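Uncharacterized conserved protein of COG5135 (Nostoc punctiforme, PDB 2I51) is of unknown precise function but binds flavin mononucleotide and is related to pyridoxamine 5'-phosphate oxidases, so it is probably a flavin-dependent oxidoreductase. Local coordinates at residues A[24-29]-A[40-45]; A[74-79]-A[89-94]. All blocks are in the same frame, centred on the assembly; numbering follows the deposited sequence. Where two conformers were deposited one is given.

Interaction 1 (A[24-29]-A[40-45]); sequences ARYLQL and NRTLVF. With FMN (flavin mononucleotide), chain C.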
ATOM      1  N   ALA A  24       0.504   1.838 -13.697  1.00 16.10           N
ATOM      2  CA  ALA A  24       0.677   0.417 -13.405  1.00 17.38           C
ATOM      3  C   ALA A  24       2.098   0.148 -12.902  1.00 16.78           C
ATOM      4  O   ALA A  24       2.349  -0.935 -12.418  1.00 19.10           O
ATOM      5  CB  ALA A  24       0.403  -0.415 -14.623  1.00 20.70           C
ATOM      6  N   ARG A  25       3.007   1.118 -13.024  1.00 16.12           N
ATOM      7  CA  ARG A  25       4.345   1.010 -12.445  1.00 16.50           C
ATOM      8  C   ARG A  25       4.415   1.648 -11.057  1.00 15.58           C
ATOM      9  O   ARG A  25       5.502   1.731 -10.477  1.00 18.28           O
ATOM     10  CB  ARG A  25       5.385   1.537 -13.377  1.00 21.85           C
ATOM     11  CG  ARG A  25       5.467   0.588 -14.634  1.00 26.06           C
ATOM     12  CD  ARG A  25       6.335   1.123 -15.705  1.00 33.43           C
ATOM     13  NE  ARG A  25       7.703   1.149 -15.233  1.00 31.94           N
ATOM     14  CZ  ARG A  25       8.634   0.218 -15.467  1.00 34.90           C
ATOM     15  NH1 ARG A  25       8.377  -0.851 -16.217  1.00 30.55           N
ATOM     16  NH2 ARG A  25       9.854   0.379 -14.949  1.00 35.97           N
ATOM     17  N   TYR A  26       3.279   1.992 -10.471  1.00 14.72           N
ATOM     18  CA  TYR A  26       3.252   2.538  -9.129  1.00 14.80           C
ATOM     19  C   TYR A  26       2.823   1.434  -8.170  1.00 16.03           C
ATOM     20  O   TYR A  26       1.886   0.658  -8.449  1.00 17.77           O
ATOM     21  CB  TYR A  26       2.265   3.686  -9.013  1.00 15.18           C
ATOM     22  CG  TYR A  26       2.483   4.852  -9.911  1.00 14.89           C
ATOM     23  CD1 TYR A  26       3.664   5.059 -10.567  1.00 17.04           C
ATOM     24  CD2 TYR A  26       1.454   5.748 -10.118  1.00 16.60           C
ATOM     25  CE1 TYR A  26       3.809   6.156 -11.444  1.00 20.36           C
ATOM     26  CE2 TYR A  26       1.584   6.809 -10.946  1.00 16.60           C
ATOM     27  CZ  TYR A  26       2.748   7.014 -11.596  1.00 18.93           C
ATOM     28  OH  TYR A  26       2.884   8.113 -12.467  1.00 21.86           O
ATOM     29  N   LEU A  27       3.506   1.306  -7.043  1.00 14.58           N
ATOM     30  CA  LEU A  27       3.209   0.247  -6.097  1.00 13.59           C
ATOM     31  C   LEU A  27       3.343   0.799  -4.685  1.00 14.70           C
ATOM     32  O   LEU A  27       3.920   1.883  -4.462  1.00 14.33           O
ATOM     33  CB  LEU A  27       4.086  -0.977  -6.345  1.00 15.24           C
ATOM     34  CG  LEU A  27       5.603  -0.795  -6.309  1.00 14.81           C
ATOM     35  CD1 LEU A  27       6.078  -0.610  -4.850  1.00 16.29           C
ATOM     36  CD2 LEU A  27       6.332  -2.029  -6.990  1.00 16.23           C
ATOM     37  N   GLN A  28       2.843   0.080  -3.699  1.00 14.53           N
ATOM     38  CA  GLN A  28       2.831   0.545  -2.317  1.00 13.88           C
ATOM     39  C   GLN A  28       3.805  -0.222  -1.457  1.00 14.70           C
ATOM     40  O   GLN A  28       3.715  -1.477  -1.387  1.00 16.13           O
ATOM     41  CB  GLN A  28       1.407   0.504  -1.746  1.00 15.01           C
ATOM     42  CG  GLN A  28       0.473   1.528  -2.374  1.00 14.02           C
ATOM     43  CD  GLN A  28       0.104   1.276  -3.794  1.00 16.50           C
ATOM     44  OE1 GLN A  28      -0.156   0.121  -4.184  1.00 16.84           O
ATOM     45  NE2 GLN A  28       0.114   2.341  -4.627  1.00 17.08           N
ATOM     46  N   LEU A  29       4.694   0.502  -0.785  1.00 13.59           N
ATOM     47  CA  LEU A  29       5.707  -0.147   0.046  1.00 14.39           C
ATOM     48  C   LEU A  29       5.363   0.082   1.502  1.00 13.58           C
ATOM     49  O   LEU A  29       5.318   1.230   2.008  1.00 14.94           O
ATOM     50  CB  LEU A  29       7.069   0.493  -0.202  1.00 16.96           C
ATOM     51  CG  LEU A  29       8.194   0.053   0.769  1.00 17.48           C
ATOM     52  CD1 LEU A  29       8.700  -1.242   0.259  1.00 26.65           C
ATOM     53  CD2 LEU A  29       9.294   1.138   0.893  1.00 22.13           C
ATOM     54  N   ASN A  40       3.007   3.126   5.033  1.00 12.94           N
ATOM     55  CA  ASN A  40       2.665   2.659   3.694  1.00 13.35           C
ATOM     56  C   ASN A  40       2.622   3.843   2.743  1.00 14.81           C
ATOM     57  O   ASN A  40       1.916   4.796   3.008  1.00 16.07           O
ATOM     58  CB  ASN A  40       1.296   1.994   3.783  1.00 14.40           C
ATOM     59  CG  ASN A  40       0.994   1.035   2.632  1.00 16.91           C
ATOM     60  OD1 ASN A  40       1.860   0.719   1.811  1.00 16.64           O
ATOM     61  ND2 ASN A  40      -0.288   0.531   2.607  1.00 17.16           N
ATOM     62  N   ARG A  41       3.349   3.755   1.629  1.00 13.29           N
ATOM     63  CA  ARG A  41       3.338   4.846   0.629  1.00 13.53           C
ATOM     64  C   ARG A  41       3.636   4.331  -0.738  1.00 13.01           C
ATOM     65  O   ARG A  41       4.272   3.292  -0.902  1.00 14.64           O
ATOM     66  CB  ARG A  41       4.319   5.951   0.996  1.00 14.98           C
ATOM     67  CG  ARG A  41       5.742   5.688   0.666  1.00 14.45           C
ATOM     68  CD  ARG A  41       6.411   4.647   1.544  1.00 14.32           C
ATOM     69  NE  ARG A  41       6.616   5.063   2.918  1.00 14.18           N
ATOM     70  CZ  ARG A  41       6.942   4.294   3.955  1.00 13.73           C
ATOM     71  NH1 ARG A  41       6.889   2.952   3.893  1.00 16.14           N
ATOM     72  NH2 ARG A  41       7.254   4.868   5.084  1.00 17.41           N
ATOM     73  N   THR A  42       3.226   5.104  -1.740  1.00 13.52           N
ATOM     74  CA  THR A  42       3.445   4.753  -3.115  1.00 13.52           C
ATOM     75  C   THR A  42       4.863   5.114  -3.556  1.00 15.19           C
ATOM     76  O   THR A  42       5.363   6.204  -3.186  1.00 14.27           O
ATOM     77  CB  THR A  42       2.419   5.453  -4.029  1.00 15.18           C
ATOM     78  OG1 THR A  42       1.091   5.093  -3.599  1.00 16.01           O
ATOM     79  CG2 THR A  42       2.585   5.047  -5.505  1.00 15.59           C
ATOM     80  N   LEU A  43       5.475   4.224  -4.338  1.00 15.31           N
ATOM     81  CA  LEU A  43       6.720   4.494  -5.012  1.00 14.88           C
ATOM     82  C   LEU A  43       6.584   4.111  -6.463  1.00 15.71           C
ATOM     83  O   LEU A  43       5.717   3.332  -6.827  1.00 16.09           O
ATOM     84  CB  LEU A  43       7.866   3.641  -4.471  1.00 15.35           C
ATOM     85  CG  LEU A  43       8.044   3.603  -2.963  1.00 21.87           C
ATOM     86  CD1 LEU A  43       9.128   2.542  -2.583  1.00 22.20           C
ATOM     87  CD2 LEU A  43       8.381   4.960  -2.552  1.00 21.42           C
ATOM     88  N   VAL A  44       7.456   4.625  -7.330  1.00 15.60           N
ATOM     89  CA  VAL A  44       7.575   4.164  -8.720  1.00 15.54           C
ATOM     90  C   VAL A  44       8.539   3.009  -8.848  1.00 15.44           C
ATOM     91  O   VAL A  44       9.691   3.110  -8.394  1.00 15.79           O
ATOM     92  CB  VAL A  44       8.111   5.322  -9.597  1.00 15.63           C
ATOM     93  CG1 VAL A  44       8.277   4.866 -11.085  1.00 19.86           C
ATOM     94  CG2 VAL A  44       7.182   6.555  -9.503  1.00 19.44           C
ATOM     95  N   PHE A  45       8.101   1.894  -9.431  1.00 14.99           N
ATOM     96  CA  PHE A  45       8.983   0.797  -9.770  1.00 13.80           C
ATOM     97  C   PHE A  45       9.902   1.239 -10.909  1.00 14.07           C
ATOM     98  O   PHE A  45       9.453   1.692 -11.945  1.00 15.64           O
ATOM     99  CB  PHE A  45       8.118  -0.362 -10.252  1.00 16.55           C
ATOM    100  CG  PHE A  45       8.877  -1.491 -10.875  1.00 13.58           C
ATOM    101  CD1 PHE A  45       9.700  -2.302 -10.095  1.00 15.85           C
ATOM    102  CD2 PHE A  45       8.749  -1.762 -12.215  1.00 17.47           C
ATOM    103  CE1 PHE A  45      10.373  -3.355 -10.693  1.00 16.76           C
ATOM    104  CE2 PHE A  45       9.401  -2.820 -12.796  1.00 17.14           C
ATOM    105  CZ  PHE A  45      10.188  -3.617 -12.036  1.00 14.95           C
TER
HETATM  106  N1  FMN C 300       8.513   8.730  -2.913  1.00 10.57           N
HETATM  107  C2  FMN C 300       9.746   8.208  -3.040  1.00 13.59           C
HETATM  108  O2  FMN C 300      10.577   8.260  -2.127  1.00 15.73           O
HETATM  109  N3  FMN C 300      10.085   7.544  -4.202  1.00 13.29           N
HETATM  110  C4  FMN C 300       9.229   7.417  -5.255  1.00 13.00           C
HETATM  111  O4  FMN C 300       9.503   6.675  -6.270  1.00 13.19           O
HETATM  112  C4A FMN C 300       7.955   7.951  -5.138  1.00 11.01           C
HETATM  113  N5  FMN C 300       7.051   7.876  -6.183  1.00 12.49           N
HETATM  114  C5A FMN C 300       5.708   8.261  -5.924  1.00 11.36           C
HETATM  115  C6  FMN C 300       4.764   8.084  -6.912  1.00 11.20           C
HETATM  116  C7  FMN C 300       3.423   8.466  -6.739  1.00 11.07           C
HETATM  117  C7M FMN C 300       2.377   8.028  -7.730  1.00 13.80           C
HETATM  118  C8  FMN C 300       3.095   9.092  -5.537  1.00 10.38           C
HETATM  119  C8M FMN C 300       1.614   9.292  -5.189  1.00 12.84           C
HETATM  120  C9  FMN C 300       4.054   9.291  -4.543  1.00 11.36           C
HETATM  121  C9A FMN C 300       5.373   8.915  -4.750  1.00 11.44           C
HETATM  122  N10 FMN C 300       6.344   9.121  -3.797  1.00 12.20           N
HETATM  123  C10 FMN C 300       7.596   8.606  -3.941  1.00 11.26           C
HETATM  124  C1' FMN C 300       6.065   9.960  -2.555  1.00 12.17           C
HETATM  125  C2' FMN C 300       5.771   8.995  -1.399  1.00 12.35           C
HETATM  126  O2' FMN C 300       4.501   8.324  -1.603  1.00 11.53           O
HETATM  127  C3' FMN C 300       5.821   9.662  -0.010  1.00 13.45           C
HETATM  128  O3' FMN C 300       4.962  10.784  -0.042  1.00 14.05           O
HETATM  129  C4' FMN C 300       7.271  10.132   0.233  1.00 15.24           C
HETATM  130  O4' FMN C 300       8.272   9.203  -0.193  1.00 16.35           O
HETATM  131  C5' FMN C 300       7.437  10.314   1.740  1.00 15.93           C
HETATM  132  O5' FMN C 300       7.192   9.070   2.384  1.00 13.89           O
HETATM  133  P   FMN C 300       7.816   8.773   3.797  1.00 15.46           P
HETATM  134  O1P FMN C 300       9.290   8.603   3.712  1.00 16.15           O
HETATM  135  O2P FMN C 300       7.454  10.005   4.686  1.00 19.37           O
HETATM  136  O3P FMN C 300       7.091   7.594   4.361  1.00 16.60           O
HETATM  137  O   HOH W   1       9.287   3.395 -14.155  1.00 38.57           O

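Interaction 2 (A[74-79]-A[89-94]); sequences WAEICW and RMAGDL. With FMN (flavin mononucleotide), chain P; EDO (1,2-ethanediol), chain G; EDO (1,2-ethanediol), chain O.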
ATOM      1  N   TRP A  74      13.052  -5.015   6.697  0.50 22.73           N
ATOM      2  CA  TRP A  74      12.095  -5.898   6.029  1.00 24.42           C
ATOM      3  C   TRP A  74      10.842  -5.116   5.590  1.00 26.70           C
ATOM      4  O   TRP A  74      10.275  -4.392   6.416  1.00 28.77           O
ATOM      5  CB  TRP A  74      11.728  -6.967   6.965  1.00 27.21           C
ATOM      6  CG  TRP A  74      10.882  -7.965   6.299  1.00 30.00           C
ATOM      7  CD1 TRP A  74       9.546  -7.871   6.064  1.00 24.82           C
ATOM      8  CD2 TRP A  74      11.301  -9.217   5.779  1.00 27.92           C
ATOM      9  NE1 TRP A  74       9.106  -8.976   5.426  1.00 23.55           N
ATOM     10  CE2 TRP A  74      10.158  -9.852   5.274  1.00 24.81           C
ATOM     11  CE3 TRP A  74      12.537  -9.877   5.702  1.00 24.77           C
ATOM     12  CZ2 TRP A  74      10.200 -11.118   4.690  1.00 26.17           C
ATOM     13  CZ3 TRP A  74      12.568 -11.144   5.125  1.00 23.88           C
ATOM     14  CH2 TRP A  74      11.422 -11.750   4.650  1.00 26.04           C
ATOM     15  N   ALA A  75      10.440  -5.251   4.317  1.00 19.97           N
ATOM     16  CA  ALA A  75       9.275  -4.507   3.790  1.00 18.65           C
ATOM     17  C   ALA A  75       8.351  -5.467   3.040  1.00 17.33           C
ATOM     18  O   ALA A  75       8.767  -6.567   2.666  1.00 16.94           O
ATOM     19  CB  ALA A  75       9.697  -3.379   2.904  1.00 23.03           C
ATOM     20  N   GLU A  76       7.116  -5.024   2.803  1.00 14.58           N
ATOM     21  CA  GLU A  76       6.237  -5.767   1.945  1.00 13.83           C
ATOM     22  C   GLU A  76       5.591  -4.801   0.962  1.00 15.80           C
ATOM     23  O   GLU A  76       4.996  -3.776   1.368  1.00 17.29           O
ATOM     24  CB  GLU A  76       5.125  -6.458   2.729  1.00 15.86           C
ATOM     25  CG  GLU A  76       4.285  -7.383   1.831  1.00 16.13           C
ATOM     26  CD  GLU A  76       3.472  -8.388   2.637  1.00 17.56           C
ATOM     27  OE1 GLU A  76       4.086  -9.244   3.362  1.00 21.07           O
ATOM     28  OE2 GLU A  76       2.231  -8.373   2.584  1.00 18.39           O
ATOM     29  N   ILE A  77       5.788  -5.077  -0.323  1.00 14.80           N
ATOM     30  CA  ILE A  77       5.106  -4.276  -1.312  0.50 14.42           C
ATOM     31  C   ILE A  77       3.785  -4.943  -1.697  1.00 15.17           C
ATOM     32  O   ILE A  77       3.613  -6.166  -1.622  1.00 15.50           O
ATOM     33  CB  ILE A  77       5.974  -3.974  -2.523  0.50 15.15           C
ATOM     34  CG1 ILE A  77       6.404  -5.291  -3.189  0.50 12.61           C
ATOM     35  CG2 ILE A  77       7.143  -3.030  -2.130  0.50 13.64           C
ATOM     36  CD1 ILE A  77       7.021  -5.091  -4.582  0.50 18.91           C
ATOM     37  N   CYS A  78       2.811  -4.108  -2.051  1.00 14.89           N
ATOM     38  CA  CYS A  78       1.586  -4.556  -2.663  1.00 14.31           C
ATOM     39  C   CYS A  78       1.497  -3.808  -3.954  1.00 14.77           C
ATOM     40  O   CYS A  78       1.607  -2.588  -4.001  1.00 15.38           O
ATOM     41  CB  CYS A  78       0.403  -4.275  -1.778  1.00 17.44           C
ATOM     42  SG  CYS A  78      -1.132  -4.916  -2.459  1.00 17.79           S
ATOM     43  N   TRP A  79       1.297  -4.563  -5.030  1.00 13.89           N
ATOM     44  CA  TRP A  79       1.332  -4.033  -6.407  1.00 14.36           C
ATOM     45  C   TRP A  79       0.096  -4.526  -7.144  1.00 15.48           C
ATOM     46  O   TRP A  79      -0.055  -5.735  -7.372  1.00 15.41           O
ATOM     47  CB  TRP A  79       2.573  -4.512  -7.061  1.00 14.64           C
ATOM     48  CG  TRP A  79       2.962  -3.845  -8.371  1.00 13.80           C
ATOM     49  CD1 TRP A  79       2.313  -2.853  -9.064  1.00 16.26           C
ATOM     50  CD2 TRP A  79       4.201  -4.084  -9.056  1.00 12.86           C
ATOM     51  NE1 TRP A  79       3.104  -2.457 -10.143  1.00 16.42           N
ATOM     52  CE2 TRP A  79       4.258  -3.175 -10.137  1.00 14.02           C
ATOM     53  CE3 TRP A  79       5.295  -4.907  -8.811  1.00 15.18           C
ATOM     54  CZ2 TRP A  79       5.368  -3.125 -11.004  1.00 15.56           C
ATOM     55  CZ3 TRP A  79       6.340  -4.915  -9.694  1.00 16.17           C
ATOM     56  CH2 TRP A  79       6.369  -4.017 -10.748  1.00 17.60           C
ATOM     57  N   ARG A  89       2.005  -9.373  -3.972  1.00 12.45           N
ATOM     58  CA  ARG A  89       2.528  -8.963  -2.671  1.00 13.14           C
ATOM     59  C   ARG A  89       3.906  -9.566  -2.569  1.00 14.33           C
ATOM     60  O   ARG A  89       4.064 -10.747  -2.872  1.00 14.11           O
ATOM     61  CB  ARG A  89       1.634  -9.450  -1.529  1.00 14.33           C
ATOM     62  CG  ARG A  89       0.297  -8.790  -1.537  1.00 15.38           C
ATOM     63  CD  ARG A  89      -0.679  -9.492  -0.589  1.00 16.99           C
ATOM     64  NE  ARG A  89      -0.196  -9.417   0.798  1.00 17.17           N
ATOM     65  CZ  ARG A  89      -0.818  -9.943   1.855  1.00 18.73           C
ATOM     66  NH1 ARG A  89      -1.854 -10.670   1.639  1.00 20.09           N
ATOM     67  NH2 ARG A  89      -0.324  -9.780   3.091  1.00 20.21           N
HETATM   68  N   MSE A  90       4.908  -8.786  -2.252  1.00 14.06           N
HETATM   69  CA  MSE A  90       6.276  -9.274  -2.225  0.50 15.31           C
HETATM   70  C   MSE A  90       6.960  -8.776  -0.977  1.00 15.48           C
HETATM   71  O   MSE A  90       7.022  -7.577  -0.723  1.00 15.83           O
HETATM   72  CB  MSE A  90       7.071  -8.831  -3.444  0.50 17.22           C
HETATM   73  CG  MSE A  90       6.501  -9.270  -4.758  0.50 15.40           C
HETATM   74 SE   MSE A  90       7.827  -8.857  -6.084  0.38 22.72          SE
HETATM   75  CE  MSE A  90       6.776  -9.131  -7.695  0.50 20.50           C
ATOM     76  N   ALA A  91       7.476  -9.716  -0.203  1.00 15.19           N
ATOM     77  CA  ALA A  91       8.079  -9.405   1.081  1.00 15.22           C
ATOM     78  C   ALA A  91       9.531  -9.803   1.065  1.00 17.30           C
ATOM     79  O   ALA A  91       9.871 -10.840   0.532  1.00 15.73           O
ATOM     80  CB  ALA A  91       7.398 -10.153   2.156  1.00 15.31           C
ATOM     81  N   GLY A  92      10.389  -8.973   1.644  1.00 16.08           N
ATOM     82  CA  GLY A  92      11.794  -9.312   1.744  1.00 16.35           C
ATOM     83  C   GLY A  92      12.603  -8.151   2.263  1.00 16.44           C
ATOM     84  O   GLY A  92      12.066  -7.176   2.780  1.00 17.00           O
ATOM     85  N   ASP A  93      13.917  -8.326   2.202  1.00 19.78           N
ATOM     86  CA  ASP A  93      14.798  -7.340   2.801  0.50 18.47           C
ATOM     87  C   ASP A  93      15.135  -6.225   1.834  1.00 17.35           C
ATOM     88  O   ASP A  93      15.288  -6.413   0.634  1.00 18.00           O
ATOM     89  CB  ASP A  93      16.080  -7.959   3.313  0.50 21.83           C
ATOM     90  CG  ASP A  93      15.901  -8.626   4.652  0.50 28.64           C
ATOM     91  OD1 ASP A  93      15.419  -7.988   5.630  0.50 29.86           O
ATOM     92  OD2 ASP A  93      16.249  -9.796   4.701  0.50 22.73           O
ATOM     93  N   LEU A  94      15.159  -5.032   2.400  1.00 20.15           N
ATOM     94  CA  LEU A  94      15.570  -3.842   1.720  1.00 17.10           C
ATOM     95  C   LEU A  94      17.047  -3.572   1.887  1.00 18.98           C
ATOM     96  O   LEU A  94      17.610  -3.792   2.920  1.00 18.52           O
ATOM     97  CB  LEU A  94      14.807  -2.622   2.235  1.00 17.98           C
ATOM     98  CG  LEU A  94      13.290  -2.640   1.948  1.00 20.63           C
ATOM     99  CD1 LEU A  94      12.545  -1.528   2.742  1.00 23.48           C
ATOM    100  CD2 LEU A  94      12.991  -2.554   0.461  1.00 24.18           C
TER
HETATM  101  N1  FMN P 300      -9.515  -8.866   0.705  1.00 12.91           N
HETATM  102  C2  FMN P 300     -10.398  -8.528   1.719  1.00 14.22           C
HETATM  103  O2  FMN P 300     -10.351  -9.098   2.815  1.00 15.24           O
HETATM  104  N3  FMN P 300     -11.297  -7.521   1.533  1.00 12.29           N
HETATM  105  C4  FMN P 300     -11.460  -6.828   0.357  1.00 13.50           C
HETATM  106  O4  FMN P 300     -12.201  -5.842   0.266  1.00 13.02           O
HETATM  107  C4A FMN P 300     -10.589  -7.161  -0.675  1.00 11.58           C
HETATM  108  N5  FMN P 300     -10.700  -6.499  -1.898  1.00 12.30           N
HETATM  109  C5A FMN P 300      -9.697  -6.726  -2.842  1.00 12.15           C
HETATM  110  C6  FMN P 300      -9.694  -5.989  -4.016  1.00 11.50           C
HETATM  111  C7  FMN P 300      -8.727  -6.197  -5.009  1.00 11.70           C
HETATM  112  C7M FMN P 300      -8.674  -5.277  -6.217  1.00 12.66           C
HETATM  113  C8  FMN P 300      -7.752  -7.162  -4.811  1.00 10.80           C
HETATM  114  C8M FMN P 300      -6.547  -7.249  -5.757  1.00 13.00           C
HETATM  115  C9  FMN P 300      -7.769  -7.922  -3.663  1.00 10.03           C
HETATM  116  C9A FMN P 300      -8.736  -7.727  -2.655  1.00 10.75           C
HETATM  117  N10 FMN P 300      -8.762  -8.514  -1.492  1.00 11.38           N
HETATM  118  C10 FMN P 300      -9.634  -8.176  -0.457  1.00 11.74           C
HETATM  119  C1' FMN P 300      -7.837  -9.664  -1.266  1.00 11.67           C
HETATM  120  C2' FMN P 300      -6.666  -9.189  -0.434  1.00 11.54           C
HETATM  121  O2' FMN P 300      -5.790  -8.308  -1.194  1.00 10.71           O
HETATM  122  C3' FMN P 300      -5.873 -10.372   0.152  1.00 11.56           C
HETATM  123  O3' FMN P 300      -5.470 -11.263  -0.905  1.00 14.09           O
HETATM  124  C4' FMN P 300      -6.774 -11.140   1.102  1.00 13.05           C
HETATM  125  O4' FMN P 300      -7.591 -10.306   1.925  1.00 13.91           O
HETATM  126  C5' FMN P 300      -5.865 -11.932   2.016  1.00 13.35           C
HETATM  127  O5' FMN P 300      -5.054 -11.072   2.775  1.00 14.07           O
HETATM  128  P   FMN P 300      -4.358 -11.490   4.139  1.00 14.22           P
HETATM  129  O1P FMN P 300      -5.421 -11.557   5.205  1.00 15.88           O
HETATM  130  O2P FMN P 300      -3.810 -12.880   3.822  1.00 18.18           O
HETATM  131  O3P FMN P 300      -3.302 -10.490   4.425  1.00 16.09           O
HETATM  132  C1  EDO G 304       3.192 -13.035   1.092  1.00 31.74           C
HETATM  133  O1  EDO G 304       2.244 -11.976   1.279  1.00 34.96           O
HETATM  134  C2  EDO G 304       4.168 -12.370   0.151  1.00 32.38           C
HETATM  135  O2  EDO G 304       4.442 -11.082   0.667  1.00 38.43           O
HETATM  136  C1  EDO O 312       3.590 -12.977   5.045  1.00 46.56           C
HETATM  137  O1  EDO O 312       4.541 -12.056   4.478  1.00 45.87           O
HETATM  138  C2  EDO O 312       2.369 -12.142   5.341  1.00 44.34           C
HETATM  139  O2  EDO O 312       2.683 -10.840   4.811  1.00 26.83           O

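Interaction 1 (A[24-29]-A[40-45])
Leu43 wedges one prong of its fork into the hollow beside Leu29: its CD1 lies 3.8 Å from Leu29 CD2 and rests against Leu29 CB. The other prong, CD2, reaches the flavin mononucleotide 3.5 Å from its N3, so the forked residue packs on Leu29 with one methyl and against the flavin with the other. Farther along, Leu27 CD2 meets the base of Phe45. With CG anti to the backbone N (chi1 170°), the Phe45 ring lies where solvent-exposed Arg25 can lay one guanidinium face over its CD2, NH2 standing 3.6 Å from that atom and the two planes 47° apart. A water joins Arg25 NE to Phe45 O.

The segments belong to the two strands, 26-32 and 38-44, of an antiparallel hairpin in a split-barrel fold of the pyridoxamine 5'-phosphate oxidase type; Leu27 with Leu43 and Leu29 with Arg41 are its hydrogen-bonded pairs. The opposite face carries Tyr26 and Val44 side by side, Val44 CG2 lying 3.9 Å from Tyr26 CE1 and 3.6 Å from flavin N5, a compact methyl between two flat groups. Flavin methyl C7M lies over one face of the Tyr26 ring, toward its rim, 3.4 Å from CD2. Beyond them, Thr42 OG1 is hydrogen-bonded to Gln87 of the second subunit.

Arg41, doubly bent, curls back so that NH1 donates to Leu29 O at 3.0 Å, while its own backbone N reaches that oxygen from the other face of the carbonyl. NE and NH2 point the guanidinium edge at phosphate oxygen O3P, NH2 lying 2.8 Å from it. A leucine here would probably leave O3P short of two donors and a positive charge, and Leu29 O short of one bond. Thr31 and Gln68 also accept bonds from this guanidinium, which fixes its rotation.

Interaction 2 (A[74-79]-A[89-94])
Trp74, in one of two modelled conformers, lays its indole flat over Gly92, whose CA sits 3.7 Å from the centroid of the six-membered ring and 6° off its normal. CG stands anti to the backbone N (chi1 -174°), which swings the ring across to the neighbouring strand. Gly92 beneath it is nearly fully extended, a backbone that glycine adopts readily. The loose, solvent side is at Asp93, exposed and also modelled twice, which brings OD1 to the ring edge at CE3, its carboxylate almost perpendicular to the indole. Arg37 of the second subunit adds a cation-pi contact to the same ring.

The other face of the strand pair is packed hard. Ala75 CB and Leu94 CD1 are 3.4 Å apart, closer than usual for two carbons, and an alanine's single methyl suits a place where Leu94 and Leu29 both press on it. Beside them Ile77 CG1 lies 3.6 Å from CB of Met90, present as selenomethionine, in the conformers given, each being one of two; Leu55 lies against both residues.

Back on the Trp74 face, Glu76 and Arg89 form a salt bridge. Arg89 approaches Glu76 side-on: NH2 donates to the syn lone pair of OE2 at 3.0 Å, while NE reaches the same oxygen from above the carboxylate plane at 3.2 Å, the two flat groups being 52° apart. Asn40 N of the second subunit donates to OE2 as well. Glu76 OE1 instead receives a bond from 1,2-ethanediol, a probable crystallisation additive, and a second such molecule touches Ala91 CB. Thus held by Glu76, Arg89 sends NH1 to O3P of flavin mononucleotide, 3.1 Å away, a phosphate contact from within an antiparallel hairpin, as expected of the dimer-interface flavin site of pyridoxamine 5'-phosphate oxidase relatives.

Overall arrangement
Interactions 1 and 2 are consecutive hairpins of one antiparallel sheet, their centres about 11 Å apart, joined where strand 26-32 runs beside strand 74-81. Gln28 O accepts from Cys78 N at 2.9 Å, Ala24 O from Trp79 NE1 at 2.8 Å, and Leu29 CD1 packs 3.5 Å from Ala75 CB, so their apolar faces form one continuous core. The two contacts reach different copies of the flavin. The flavin held by 40-45 also receives Arg89 of the second subunit, whereas the flavin reached by Arg89 of 89-94 is bound by Arg41 of the second subunit. Each of the two sites therefore combines interaction 1 of one subunit with interaction 2 of the other.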